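Local coordinates for protein tRNA (cytosine(38)-C(5))-methyltransferase (Schizosaccharomyces pombe, PDB 6FDF) that methylates cytosine 38 in the anticodon loop of tRNA(Asp) with S-adenosyl-L-methionine as methyl donor, and lacks DNA methylation activity, at residues A[28-33]-A[323-328]; A[34-39]-A[48-53]; A[38-43]-A[72-77]; A[79-84]-A[106-111]; A[170-175]-A[181-186]. One frame throughout, in Å; residues are numbered along the deposited sequence.

Interaction 1 (A[28-33]-A[323-328]); sequences NLANIP and YLISLL
The Schellman motif that ends helix 22-29 sets Ala30 and Ile32 against Ile325 and Ser326 of helix 318-328. Asn31 takes a positive phi of 56°. Its N bonds back to Asn28 O in the last helical turn. The chain then turns, and both Ala30 and Ile32 face the other helix. Ala30 CB does the touching from its side. It lies 3.5 Å from Ser326 OG and 3.9 Å from Ile325 CG2. The same methyl, Ile325 CG2, meets Ile32 CG1 at 3.7 Å. It can reach both residues because it stands anti to the backbone N of Ile325 (chi1 -76° for CG1). A water closes the polar edge. It donates to Ala30 O at 2.6 Å and to Ser326 OG at 2.9 Å, so the Ala30 carbonyl, at the end of the helix, has the water as a partner. Ser326 OG is also bonded to Ser322 O one turn earlier in its helix. Leu29 extends the packing onto Val318 and Ser322. The arrangement is that of the C-5 cytosine methyltransferase fold, in which a helix from the C-terminal end of the chain returns to pack beside the first helix of the catalytic domain.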
# COMPACT_ATOMS: atom_id res chain seq x y z
N ASN A 28 2.59 13.40 -4.73
CA ASN A 28 2.25 14.13 -5.95
C ASN A 28 0.79 14.55 -5.94
O ASN A 28 0.45 15.69 -6.28
CB ASN A 28 2.54 13.28 -7.18
CG ASN A 28 4.03 13.04 -7.41
OD1 ASN A 28 4.88 13.70 -6.82
ND2 ASN A 28 4.34 12.08 -8.28
N LEU A 29 -0.10 13.62 -5.57
CA LEU A 29 -1.53 13.91 -5.52
C LEU A 29 -1.85 15.00 -4.50
O LEU A 29 -2.73 15.83 -4.73
CB LEU A 29 -2.30 12.65 -5.17
CG LEU A 29 -2.95 11.79 -6.25
CD1 LEU A 29 -3.63 10.61 -5.59
CD2 LEU A 29 -3.93 12.60 -7.07
N ALA A 30 -1.14 15.00 -3.37
CA ALA A 30 -1.40 15.98 -2.33
C ALA A 30 -0.83 17.35 -2.67
O ALA A 30 -0.99 18.28 -1.87
CB ALA A 30 -0.83 15.49 -1.00
N ASN A 31 -0.18 17.48 -3.82
CA ASN A 31 0.44 18.74 -4.25
C ASN A 31 1.43 19.25 -3.21
O ASN A 31 1.52 20.45 -2.94
CB ASN A 31 -0.62 19.79 -4.58
CG ASN A 31 -1.47 19.36 -5.74
OD1 ASN A 31 -2.70 19.35 -5.67
ND2 ASN A 31 -0.82 18.94 -6.81
N ILE A 32 2.18 18.32 -2.62
CA ILE A 32 3.24 18.66 -1.68
C ILE A 32 4.47 19.04 -2.49
O ILE A 32 4.94 18.24 -3.31
CB ILE A 32 3.54 17.49 -0.72
CG1 ILE A 32 2.26 17.03 -0.02
CG2 ILE A 32 4.60 17.88 0.29
CD1 ILE A 32 1.47 18.16 0.63
N PRO A 33 5.02 20.23 -2.30
CA PRO A 33 6.32 20.55 -2.92
C PRO A 33 7.42 19.76 -2.25
O PRO A 33 8.11 20.27 -1.36
CB PRO A 33 6.46 22.05 -2.69
CG PRO A 33 5.65 22.32 -1.46
CD PRO A 33 4.49 21.36 -1.51
N TYR A 323 -4.71 11.63 1.05
CA TYR A 323 -5.52 12.36 2.02
C TYR A 323 -4.80 12.46 3.37
O TYR A 323 -4.82 13.53 4.00
CB TYR A 323 -6.87 11.67 2.21
CG TYR A 323 -7.73 11.53 0.98
CD1 TYR A 323 -7.75 12.50 -0.00
CD2 TYR A 323 -8.53 10.41 0.82
CE1 TYR A 323 -8.56 12.36 -1.13
CE2 TYR A 323 -9.33 10.25 -0.29
CZ TYR A 323 -9.34 11.23 -1.26
OH TYR A 323 -10.15 11.06 -2.37
N LEU A 324 -4.20 11.36 3.84
CA LEU A 324 -3.51 11.40 5.13
C LEU A 324 -2.30 12.31 5.08
O LEU A 324 -1.99 13.00 6.06
CB LEU A 324 -3.10 9.98 5.54
CG LEU A 324 -4.26 9.06 5.89
CD1 LEU A 324 -3.82 7.62 5.81
CD2 LEU A 324 -4.85 9.38 7.26
N ILE A 325 -1.58 12.33 3.96
CA ILE A 325 -0.44 13.24 3.82
C ILE A 325 -0.91 14.68 3.92
O ILE A 325 -0.28 15.50 4.60
CB ILE A 325 0.30 12.97 2.50
CG1 ILE A 325 1.15 11.70 2.62
CG2 ILE A 325 1.18 14.16 2.11
CD1 ILE A 325 1.75 11.24 1.31
N SER A 326 -2.01 15.01 3.24
CA SER A 326 -2.57 16.36 3.32
C SER A 326 -2.89 16.75 4.76
O SER A 326 -2.57 17.86 5.20
CB SER A 326 -3.83 16.44 2.46
OG SER A 326 -3.52 16.24 1.09
N LEU A 327 -3.53 15.84 5.49
CA LEU A 327 -3.81 16.08 6.90
C LEU A 327 -2.53 16.26 7.70
O LEU A 327 -2.38 17.21 8.47
CB LEU A 327 -4.64 14.93 7.47
CG LEU A 327 -4.96 15.03 8.96
CD1 LEU A 327 -5.81 16.27 9.23
CD2 LEU A 327 -5.66 13.78 9.44
N LEU A 328 -1.58 15.33 7.53
CA LEU A 328 -0.36 15.34 8.33
C LEU A 328 0.39 16.66 8.22
O LEU A 328 0.85 17.22 9.22
CB LEU A 328 0.53 14.18 7.90
CG LEU A 328 1.87 14.00 8.61
CD1 LEU A 328 1.68 13.81 10.11
CD2 LEU A 328 2.65 12.82 8.00
O HOH W 1 -2.29 18.79 0.35

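Interaction 2 (A[34-39]-A[48-53]); sequences ADIVCA and EIYNLN
Tyr50 lies against Ala39 and Ile36, where helix 44-54 packs on strand 34-41 in a beta-alpha-beta unit completed by strand 58-60. The unit is part of the Rossmann-like methyltransferase fold. Along the helix, Glu48 makes no contact with the strand; its OE1 bonds to Asn302 N. Ile49 contributes its carbonyl oxygen, which accepts from Asn53. Tyr50 carries the contact. Its ring stands anti to the backbone N (chi1 -171°), which sends it from the helix to the strand. Ala39 CB sits over one face of the ring in a CH-pi contact, 3.9 Å from the centroid and 25° off the normal. The methyl is offset toward the rim, and its nearest ring atom is Tyr50 CZ at 3.5 Å. Beyond the ring, Tyr50 OH comes within 3.6 Å of Ile36 CG2. That hydroxyl is buried but satisfied, being bonded to Glu15 OE2 and His24 ND1. A phenylalanine here would probably leave Glu15 and His24 without this shared partner. Next, Asn51 OD1 takes the backbone N of Leu57 and Ala58, tying the helix to the following strand. Asn53 closes the segment. Its ND2 and its backbone N reach Ile49 O from opposite faces of the carbonyl plane, and the ND2 bond is 2.9 Å long and nearly straight at 177°.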
# COMPACT_ATOMS: atom_id res chain seq x y z
N ALA A 34 7.60 18.51 -2.66
CA ALA A 34 8.41 17.55 -1.93
C ALA A 34 9.58 17.11 -2.79
O ALA A 34 9.41 16.81 -3.97
CB ALA A 34 7.58 16.33 -1.50
N ASP A 35 10.76 17.08 -2.19
CA ASP A 35 11.94 16.50 -2.81
C ASP A 35 12.24 15.20 -2.08
O ASP A 35 12.69 15.22 -0.93
CB ASP A 35 13.12 17.47 -2.73
CG ASP A 35 12.80 18.84 -3.31
OD1 ASP A 35 11.96 18.92 -4.23
OD2 ASP A 35 13.38 19.83 -2.83
N ILE A 36 11.94 14.07 -2.73
CA ILE A 36 12.35 12.78 -2.19
C ILE A 36 13.87 12.73 -2.24
O ILE A 36 14.46 12.55 -3.32
CB ILE A 36 11.73 11.60 -2.96
CG1 ILE A 36 10.20 11.68 -2.96
CG2 ILE A 36 12.17 10.27 -2.35
CD1 ILE A 36 9.60 11.71 -1.61
N VAL A 37 14.51 12.93 -1.09
CA VAL A 37 15.96 12.92 -1.04
C VAL A 37 16.49 11.52 -1.36
O VAL A 37 17.49 11.36 -2.08
CB VAL A 37 16.44 13.41 0.33
CG1 VAL A 37 17.94 13.21 0.50
CG2 VAL A 37 16.07 14.87 0.52
N CYS A 38 15.82 10.50 -0.83
CA CYS A 38 16.23 9.12 -1.06
C CYS A 38 15.01 8.24 -0.86
O CYS A 38 14.17 8.51 0.01
CB CYS A 38 17.35 8.69 -0.11
SG CYS A 38 18.19 7.14 -0.59
N ALA A 39 14.92 7.19 -1.66
CA ALA A 39 13.96 6.11 -1.48
C ALA A 39 14.76 4.84 -1.24
O ALA A 39 15.69 4.55 -1.99
CB ALA A 39 13.05 5.98 -2.70
N GLU A 48 13.98 -0.80 -9.59
CA GLU A 48 13.96 -0.62 -11.04
C GLU A 48 12.69 0.10 -11.48
O GLU A 48 12.75 1.06 -12.27
CB GLU A 48 14.10 -1.97 -11.74
CG GLU A 48 14.15 -1.88 -13.25
CD GLU A 48 14.43 -3.23 -13.90
OE1 GLU A 48 14.22 -3.36 -15.12
OE2 GLU A 48 14.85 -4.16 -13.18
N ILE A 49 11.53 -0.35 -10.99
CA ILE A 49 10.27 0.34 -11.30
C ILE A 49 10.27 1.74 -10.70
O ILE A 49 9.84 2.70 -11.35
CB ILE A 49 9.07 -0.50 -10.80
CG1 ILE A 49 9.06 -1.88 -11.47
CG2 ILE A 49 7.75 0.25 -11.03
CD1 ILE A 49 8.94 -1.81 -12.97
N TYR A 50 10.76 1.88 -9.47
CA TYR A 50 10.76 3.20 -8.84
C TYR A 50 11.53 4.20 -9.69
O TYR A 50 11.03 5.29 -10.01
CB TYR A 50 11.35 3.14 -7.42
CG TYR A 50 11.15 4.44 -6.65
CD1 TYR A 50 11.89 5.58 -6.97
CD2 TYR A 50 10.23 4.53 -5.62
CE1 TYR A 50 11.69 6.78 -6.29
CE2 TYR A 50 10.04 5.71 -4.92
CZ TYR A 50 10.77 6.84 -5.27
OH TYR A 50 10.57 8.01 -4.58
N ASN A 51 12.75 3.84 -10.08
CA ASN A 51 13.62 4.79 -10.77
C ASN A 51 13.13 5.08 -12.18
O ASN A 51 13.33 6.19 -12.68
CB ASN A 51 15.05 4.26 -10.77
CG ASN A 51 15.67 4.29 -9.39
OD1 ASN A 51 15.36 5.17 -8.58
ND2 ASN A 51 16.55 3.33 -9.10
N LEU A 52 12.52 4.09 -12.83
CA LEU A 52 11.99 4.30 -14.17
C LEU A 52 10.87 5.33 -14.18
O LEU A 52 10.72 6.09 -15.14
CB LEU A 52 11.50 2.97 -14.75
CG LEU A 52 10.75 3.05 -16.08
CD1 LEU A 52 11.66 3.55 -17.18
CD2 LEU A 52 10.15 1.69 -16.44
N ASN A 53 10.08 5.39 -13.10
CA ASN A 53 8.90 6.24 -13.05
C ASN A 53 9.14 7.56 -12.34
O ASN A 53 8.57 8.58 -12.74
CB ASN A 53 7.75 5.48 -12.38
CG ASN A 53 7.12 4.45 -13.29
OD1 ASN A 53 6.21 4.75 -14.06
ND2 ASN A 53 7.60 3.21 -13.20

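Interaction 3 (A[38-43]-A[72-77]); sequences CAIDIN and DAFDCK. With SAH (S-adenosyl-L-homocysteine), chain E.
Two torsions bring Cys38 and Phe74 together: Cys38 places SG anti to its backbone N (chi1 -166°), and Phe74 holds its ring anti to the carbonyl carbon (chi1 -69°). The contact joins strand 34-41 to the end of helix 68-74 in the Rossmann-like fold that binds the cofactor. Cys38 CB lies 3.7 Å from Phe74 CE1. The sulfur approaches the ring obliquely, as a sulfur-aromatic contact with SG 4.8 Å from the centroid. Further along the strand, Ile40 CD1 touches Phe74 CZ at 3.8 Å, also obliquely. The ring therefore spans two alternate residues on one side of the strand. Next along the chain, Asp41 grips the ribose of S-adenosyl-L-homocysteine. Its two oxygens take one hydroxyl each: O2' donates to OD1 and O3' donates to OD2 at 2.6 Å. An acidic residue in this place is a hallmark of class I methyltransferases. Asn43 N also bonds to Asp41 OD1, on its anti lone pair, forming an Asx turn. Gly19 N bonds to OD2. These backbone donors probably fix the carboxylate's rotation. An alanine at this position would leave both ribose hydroxyls without their acceptor and is likely to weaken the hold on the cofactor. Ile42 then packs against the adenine, its CG2 lying 3.7 Å from C4 of the ligand.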
# COMPACT_ATOMS: atom_id res chain seq x y z
N CYS A 38 15.82 10.50 -0.83
CA CYS A 38 16.23 9.12 -1.06
C CYS A 38 15.01 8.24 -0.86
O CYS A 38 14.17 8.51 0.01
CB CYS A 38 17.35 8.69 -0.11
SG CYS A 38 18.19 7.14 -0.59
N ALA A 39 14.92 7.19 -1.66
CA ALA A 39 13.96 6.11 -1.48
C ALA A 39 14.76 4.84 -1.24
O ALA A 39 15.69 4.55 -1.99
CB ALA A 39 13.05 5.98 -2.70
N ILE A 40 14.44 4.12 -0.17
CA ILE A 40 15.26 2.98 0.23
C ILE A 40 14.43 1.71 0.17
O ILE A 40 13.37 1.62 0.80
CB ILE A 40 15.84 3.17 1.64
CG1 ILE A 40 16.73 4.41 1.67
CG2 ILE A 40 16.65 1.95 2.04
CD1 ILE A 40 17.44 4.63 2.98
N ASP A 41 14.92 0.72 -0.58
CA ASP A 41 14.28 -0.59 -0.63
C ASP A 41 15.36 -1.61 -0.97
O ASP A 41 16.29 -1.33 -1.73
CB ASP A 41 13.14 -0.63 -1.66
CG ASP A 41 12.15 -1.76 -1.40
OD1 ASP A 41 12.56 -2.94 -1.47
OD2 ASP A 41 10.97 -1.46 -1.14
N ILE A 42 15.21 -2.81 -0.40
CA ILE A 42 16.17 -3.89 -0.62
C ILE A 42 15.86 -4.68 -1.89
O ILE A 42 16.73 -5.43 -2.36
CB ILE A 42 16.19 -4.79 0.62
CG1 ILE A 42 17.47 -5.63 0.67
CG2 ILE A 42 14.94 -5.67 0.68
CD1 ILE A 42 17.58 -6.47 1.93
N ASN A 43 14.67 -4.51 -2.46
CA ASN A 43 14.23 -5.30 -3.60
C ASN A 43 14.66 -4.58 -4.88
O ASN A 43 14.09 -3.52 -5.20
CB ASN A 43 12.71 -5.47 -3.56
CG ASN A 43 12.17 -6.33 -4.70
OD1 ASN A 43 12.73 -6.39 -5.79
ND2 ASN A 43 11.06 -7.00 -4.44
N ASP A 72 21.25 11.69 9.41
CA ASP A 72 21.73 13.06 9.45
C ASP A 72 22.07 13.56 8.05
O ASP A 72 21.74 14.70 7.69
CB ASP A 72 22.97 13.18 10.34
CG ASP A 72 22.64 13.05 11.82
OD1 ASP A 72 21.46 13.25 12.19
OD2 ASP A 72 23.57 12.76 12.61
N ALA A 73 22.73 12.72 7.25
CA ALA A 73 23.05 13.10 5.88
C ALA A 73 21.80 13.28 5.03
O ALA A 73 21.73 14.19 4.20
CB ALA A 73 23.98 12.06 5.26
N PHE A 74 20.80 12.41 5.21
CA PHE A 74 19.53 12.58 4.49
C PHE A 74 18.89 13.92 4.83
O PHE A 74 18.33 14.59 3.95
CB PHE A 74 18.57 11.44 4.82
CG PHE A 74 18.99 10.11 4.27
CD1 PHE A 74 19.53 10.02 3.00
CD2 PHE A 74 18.84 8.96 5.02
CE1 PHE A 74 19.92 8.79 2.48
CE2 PHE A 74 19.23 7.73 4.51
CZ PHE A 74 19.77 7.64 3.24
N ASP A 75 18.91 14.30 6.11
CA ASP A 75 18.42 15.60 6.58
C ASP A 75 16.99 15.86 6.09
O ASP A 75 16.70 16.86 5.43
CB ASP A 75 19.36 16.72 6.14
CG ASP A 75 19.02 18.05 6.78
OD1 ASP A 75 18.62 18.06 7.97
OD2 ASP A 75 19.16 19.09 6.10
N CYS A 76 16.09 14.95 6.43
CA CYS A 76 14.71 14.99 5.94
C CYS A 76 13.75 15.35 7.06
O CYS A 76 13.89 14.89 8.20
CB CYS A 76 14.32 13.65 5.31
SG CYS A 76 15.06 13.42 3.69
N LYS A 77 12.76 16.18 6.72
CA LYS A 77 11.79 16.66 7.69
C LYS A 77 10.54 15.79 7.74
O LYS A 77 9.81 15.82 8.74
CB LYS A 77 11.44 18.11 7.35
CG LYS A 77 10.53 18.81 8.35
CD LYS A 77 10.39 20.28 7.99
CE LYS A 77 11.45 21.15 8.67
NZ LYS A 77 12.85 20.69 8.44
N SAH E . 5.12 1.07 0.38
CA SAH E . 5.72 0.54 -0.82
CB SAH E . 5.99 -0.96 -0.71
CG SAH E . 6.18 -1.39 0.74
SD SAH E . 6.14 -3.15 0.94
C SAH E . 4.86 0.84 -2.00
O SAH E . 3.83 1.54 -1.82
OXT SAH E . 5.21 0.39 -3.12
C5' SAH E . 7.56 -3.24 1.98
C4' SAH E . 8.81 -2.97 1.15
O4' SAH E . 9.90 -2.88 2.05
C3' SAH E . 9.12 -4.08 0.14
O3' SAH E . 9.34 -3.51 -1.15
C2' SAH E . 10.45 -4.67 0.63
O2' SAH E . 11.33 -4.97 -0.45
C1' SAH E . 11.01 -3.55 1.50
N9 SAH E . 11.83 -4.01 2.64
C8 SAH E . 11.52 -4.99 3.52
N7 SAH E . 12.51 -5.12 4.44
C5 SAH E . 13.48 -4.23 4.15
C6 SAH E . 14.79 -3.84 4.72
N6 SAH E . 15.28 -4.47 5.81
N1 SAH E . 15.46 -2.85 4.10
C2 SAH E . 14.98 -2.22 3.01
N3 SAH E . 13.80 -2.52 2.44
C4 SAH E . 13.02 -3.51 2.96

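Interaction 4 (A[79-84]-A[106-111]); sequences WTMSPS and LNILNV
Ile108 of helix 103-111 points its side chain at Trp79 and Met81 on strand 78-81. From CB the chain divides into two branches. CB carries them and meets neither residue closely. The short branch, CG2, stands anti to the backbone N (chi1 -65° for CG1). It does most of the touching. CG2 is 4.2 Å from Trp79 CZ3 and also 4.2 Å from Met81 CE. It comes to the indole obliquely, on the six-membered ring. The longer branch runs out nearly straight through CG1. At its end, Ile108 CD1 lies 4.3 Å from Met81 SD. So both branches end on the thioether of Met81. That chain bends at its last torsion (chi3 84°), which turns CE back toward the indole, and Met81 CE rests 4.2 Å from Trp79 CE3. The isoleucine, the methionine and the tryptophan thus close an apolar cluster. The distances are those of ordinary van der Waals contact, and all three residues are buried. The helix and strand belong to the beta-alpha-beta unit of strand 78-81, helix 103-111 and strand 121-127. Leu16 of strand 11-16 touches both Ile108 and Met81. Phe71 of helix 68-74 stacks on Trp79. Ile122 and Ile124 of strand 121-127 also pack on Met81, so the cluster lies between helix 103-111 and the central strands of the sheet.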
# COMPACT_ATOMS: atom_id res chain seq x y z
N TRP A 79 9.57 11.68 7.24
CA TRP A 79 9.91 10.29 6.95
C TRP A 79 8.62 9.53 6.72
O TRP A 79 7.70 9.62 7.54
CB TRP A 79 10.66 9.62 8.10
CG TRP A 79 11.99 10.18 8.49
CD1 TRP A 79 12.63 11.26 7.95
CD2 TRP A 79 12.83 9.69 9.53
NE1 TRP A 79 13.83 11.46 8.59
CE2 TRP A 79 13.98 10.51 9.56
CE3 TRP A 79 12.73 8.63 10.42
CZ2 TRP A 79 15.01 10.30 10.47
CZ3 TRP A 79 13.76 8.42 11.32
CH2 TRP A 79 14.88 9.26 11.34
N THR A 80 8.54 8.78 5.62
CA THR A 80 7.44 7.86 5.39
C THR A 80 7.97 6.43 5.48
O THR A 80 9.13 6.17 5.15
CB THR A 80 6.76 8.09 4.03
OG1 THR A 80 7.65 7.72 2.97
CG2 THR A 80 6.32 9.55 3.88
N MET A 81 7.12 5.51 5.92
CA MET A 81 7.58 4.13 6.01
C MET A 81 6.39 3.18 5.97
O MET A 81 5.34 3.47 6.54
CB MET A 81 8.42 3.89 7.27
CG MET A 81 7.73 4.29 8.57
SD MET A 81 8.85 4.23 9.99
CE MET A 81 9.64 5.83 9.87
N SER A 82 6.59 2.05 5.29
CA SER A 82 5.64 0.94 5.29
C SER A 82 6.44 -0.29 5.71
O SER A 82 6.83 -1.12 4.88
CB SER A 82 4.98 0.76 3.92
OG SER A 82 3.89 -0.16 3.99
N PRO A 83 6.72 -0.42 7.01
CA PRO A 83 7.71 -1.41 7.45
C PRO A 83 7.18 -2.83 7.37
O PRO A 83 5.97 -3.08 7.24
CB PRO A 83 8.00 -1.00 8.90
CG PRO A 83 6.78 -0.25 9.33
CD PRO A 83 6.31 0.48 8.10
N SER A 84 8.11 -3.77 7.44
CA SER A 84 7.81 -5.20 7.43
C SER A 84 7.87 -5.65 8.88
O SER A 84 8.96 -5.80 9.45
CB SER A 84 8.79 -5.96 6.55
OG SER A 84 8.64 -7.36 6.70
N LEU A 106 12.75 -1.93 14.16
CA LEU A 106 13.27 -1.65 15.50
C LEU A 106 14.56 -0.85 15.42
O LEU A 106 14.85 -0.04 16.31
CB LEU A 106 13.47 -2.94 16.27
CG LEU A 106 12.20 -3.79 16.41
CD1 LEU A 106 12.46 -5.06 17.21
CD2 LEU A 106 11.08 -2.96 17.03
N ASN A 107 15.34 -1.05 14.35
CA ASN A 107 16.53 -0.23 14.15
C ASN A 107 16.16 1.23 13.96
O ASN A 107 16.81 2.12 14.52
CB ASN A 107 17.34 -0.75 12.97
CG ASN A 107 18.62 0.05 12.75
OD1 ASN A 107 19.51 0.06 13.60
ND2 ASN A 107 18.72 0.72 11.60
N ILE A 108 15.11 1.50 13.18
CA ILE A 108 14.66 2.89 13.02
C ILE A 108 14.33 3.47 14.39
O ILE A 108 14.73 4.59 14.72
CB ILE A 108 13.45 2.97 12.07
CG1 ILE A 108 13.85 2.55 10.65
CG2 ILE A 108 12.89 4.39 12.04
CD1 ILE A 108 12.66 2.34 9.73
N LEU A 109 13.57 2.73 15.20
CA LEU A 109 13.16 3.23 16.50
C LEU A 109 14.34 3.43 17.44
O LEU A 109 14.32 4.33 18.28
CB LEU A 109 12.15 2.28 17.15
CG LEU A 109 10.85 1.98 16.39
CD1 LEU A 109 9.96 1.06 17.22
CD2 LEU A 109 10.12 3.26 16.02
N ASN A 110 15.36 2.57 17.33
CA ASN A 110 16.55 2.68 18.17
C ASN A 110 17.46 3.83 17.73
O ASN A 110 18.18 4.39 18.56
CB ASN A 110 17.34 1.37 18.14
CG ASN A 110 16.81 0.35 19.13
OD1 ASN A 110 16.29 0.71 20.19
ND2 ASN A 110 16.96 -0.93 18.80
N VAL A 111 17.45 4.16 16.44
CA VAL A 111 18.35 5.20 15.95
C VAL A 111 17.71 6.59 16.00
O VAL A 111 18.42 7.59 16.19
CB VAL A 111 18.80 4.83 14.52
CG1 VAL A 111 19.49 6.00 13.85
CG2 VAL A 111 19.70 3.59 14.55

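Interaction 5 (A[170-175]-A[181-186]); sequences YGLARL and WSIDDV
The guanidinium of Arg174 is gripped by the end of helix 318-328 while it lies flat on Trp181. Its NH1 bonds to Leu327 O and its NE to Leu328 O. The contact packs strand 168-175, an antiparallel member of the Rossmann-like methyltransferase sheet, against the loop that follows it. The guanidinium and indole planes are 16° apart with centres 3.9 Å from each other. This is a stacked cation-pi pair, off-centre over the six-membered ring. Arg174 runs extended from CG to NE, which lays its chain along the indole. CD sits over the ring face, 3.8 Å from the centroid. NE comes to 3.3 Å from Trp181 CZ3. The carbonyl bonds and the stack together would hold the guanidinium against turning. Trp181 NE1 bonds to Asn149 OD1, and Phe177 meets both stacked groups. Beside the stack, Leu172 CB touches Trp181 CH2 at 3.9 Å. Leu172 CD1 meets Ile183 CD1 at 4.0 Å, the two side chains crossing at about a right angle. The loop also braces itself. Ser182 OG accepts from Asp184 N in an ST turn, and Ser182 N bonds to Asp185 OD2 at 2.8 Å, from above the carboxylate plane.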
# COMPACT_ATOMS: atom_id res chain seq x y z
N TYR A 170 -2.67 3.11 10.06
CA TYR A 170 -1.86 4.28 9.78
C TYR A 170 -1.51 5.00 11.07
O TYR A 170 -2.37 5.18 11.94
CB TYR A 170 -2.58 5.26 8.86
CG TYR A 170 -2.96 4.68 7.53
CD1 TYR A 170 -2.10 4.76 6.45
CD2 TYR A 170 -4.21 4.10 7.34
CE1 TYR A 170 -2.46 4.25 5.21
CE2 TYR A 170 -4.58 3.58 6.12
CZ TYR A 170 -3.70 3.66 5.06
OH TYR A 170 -4.05 3.14 3.84
N GLY A 171 -0.24 5.39 11.19
CA GLY A 171 0.20 6.26 12.26
C GLY A 171 0.72 7.57 11.69
O GLY A 171 1.57 7.57 10.80
N LEU A 172 0.17 8.68 12.16
CA LEU A 172 0.59 10.02 11.75
C LEU A 172 1.16 10.71 12.98
O LEU A 172 0.47 10.82 14.00
CB LEU A 172 -0.59 10.83 11.19
CG LEU A 172 -1.02 10.60 9.74
CD1 LEU A 172 -1.48 9.17 9.50
CD2 LEU A 172 -2.13 11.57 9.37
N ALA A 173 2.40 11.20 12.88
CA ALA A 173 3.09 11.78 14.02
C ALA A 173 3.61 13.17 13.67
O ALA A 173 4.24 13.34 12.62
CB ALA A 173 4.26 10.89 14.49
N ARG A 174 3.33 14.15 14.53
CA ARG A 174 3.88 15.49 14.42
C ARG A 174 4.75 15.78 15.64
O ARG A 174 4.29 15.62 16.77
CB ARG A 174 2.79 16.56 14.33
CG ARG A 174 1.87 16.48 13.13
CD ARG A 174 0.74 17.46 13.31
NE ARG A 174 -0.11 17.57 12.12
CZ ARG A 174 -1.30 18.17 12.12
NH1 ARG A 174 -2.02 18.22 11.00
NH2 ARG A 174 -1.77 18.72 13.23
N LEU A 175 5.98 16.22 15.40
CA LEU A 175 6.87 16.60 16.49
C LEU A 175 6.37 17.87 17.19
O LEU A 175 5.99 18.84 16.53
CB LEU A 175 8.28 16.83 15.94
CG LEU A 175 9.38 17.16 16.95
CD1 LEU A 175 9.68 15.97 17.85
CD2 LEU A 175 10.62 17.60 16.21
N TRP A 181 -6.24 17.25 16.77
CA TRP A 181 -6.45 16.63 15.47
C TRP A 181 -6.93 15.20 15.68
O TRP A 181 -6.82 14.65 16.78
CB TRP A 181 -5.20 16.66 14.58
CG TRP A 181 -3.97 15.93 15.09
CD1 TRP A 181 -3.62 15.70 16.39
CD2 TRP A 181 -2.93 15.36 14.29
NE1 TRP A 181 -2.43 15.01 16.45
CE2 TRP A 181 -1.99 14.79 15.17
CE3 TRP A 181 -2.71 15.26 12.91
CZ2 TRP A 181 -0.84 14.14 14.71
CZ3 TRP A 181 -1.58 14.62 12.46
CH2 TRP A 181 -0.65 14.06 13.36
N SER A 182 -7.47 14.63 14.62
CA SER A 182 -8.03 13.29 14.67
C SER A 182 -7.88 12.66 13.30
O SER A 182 -7.99 13.34 12.28
CB SER A 182 -9.51 13.32 15.08
OG SER A 182 -10.11 12.05 14.89
N ILE A 183 -7.65 11.35 13.28
CA ILE A 183 -7.55 10.62 12.02
C ILE A 183 -8.83 10.78 11.21
O ILE A 183 -8.79 10.76 9.97
CB ILE A 183 -7.22 9.14 12.30
CG1 ILE A 183 -6.72 8.45 11.03
CG2 ILE A 183 -8.42 8.41 12.90
CD1 ILE A 183 -5.22 8.54 10.85
N ASP A 184 -9.97 10.99 11.87
CA ASP A 184 -11.24 11.09 11.17
C ASP A 184 -11.37 12.37 10.37
O ASP A 184 -12.28 12.48 9.55
CB ASP A 184 -12.39 10.97 12.16
CG ASP A 184 -12.46 9.60 12.81
OD1 ASP A 184 -12.25 8.59 12.10
OD2 ASP A 184 -12.74 9.53 14.03
N ASP A 185 -10.49 13.36 10.60
CA ASP A 185 -10.52 14.58 9.80
C ASP A 185 -10.24 14.29 8.33
O ASP A 185 -10.60 15.10 7.47
CB ASP A 185 -9.52 15.59 10.35
CG ASP A 185 -9.74 15.89 11.82
OD1 ASP A 185 -10.91 15.90 12.25
OD2 ASP A 185 -8.75 16.10 12.55
N VAL A 186 -9.64 13.14 8.04
CA VAL A 186 -9.27 12.78 6.68
C VAL A 186 -10.49 12.67 5.78
O VAL A 186 -10.37 12.80 4.56
CB VAL A 186 -8.47 11.45 6.71
CG1 VAL A 186 -9.39 10.25 6.87
CG2 VAL A 186 -7.60 11.32 5.50

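Interactions 2 and 3 share Cys38 and Ala39, and their centres lie about 10 Å apart. Neighbouring residues of strand 34-41 serve a helix on each side. Interaction 3 is the one whose residues hydrogen-bond S-adenosyl-L-homocysteine, the demethylated cofactor. Interaction 4, its centre about 11 Å from that of interaction 3, follows on the same sheet. There Ser82 touches the ligand, and the Met81 side chain is about 8 Å from that of Cys85, the predicted active-site residue. Interactions 1 and 5 meet directly: Arg174 NH1 is 2.7 Å from Leu327 O, and Leu324 CD1 is 3.4 Å from Tyr170 CD1. Their centres are about 13 Å apart. Helix 318-328 thereby connects the first helix of the chain to the antiparallel side of the sheet.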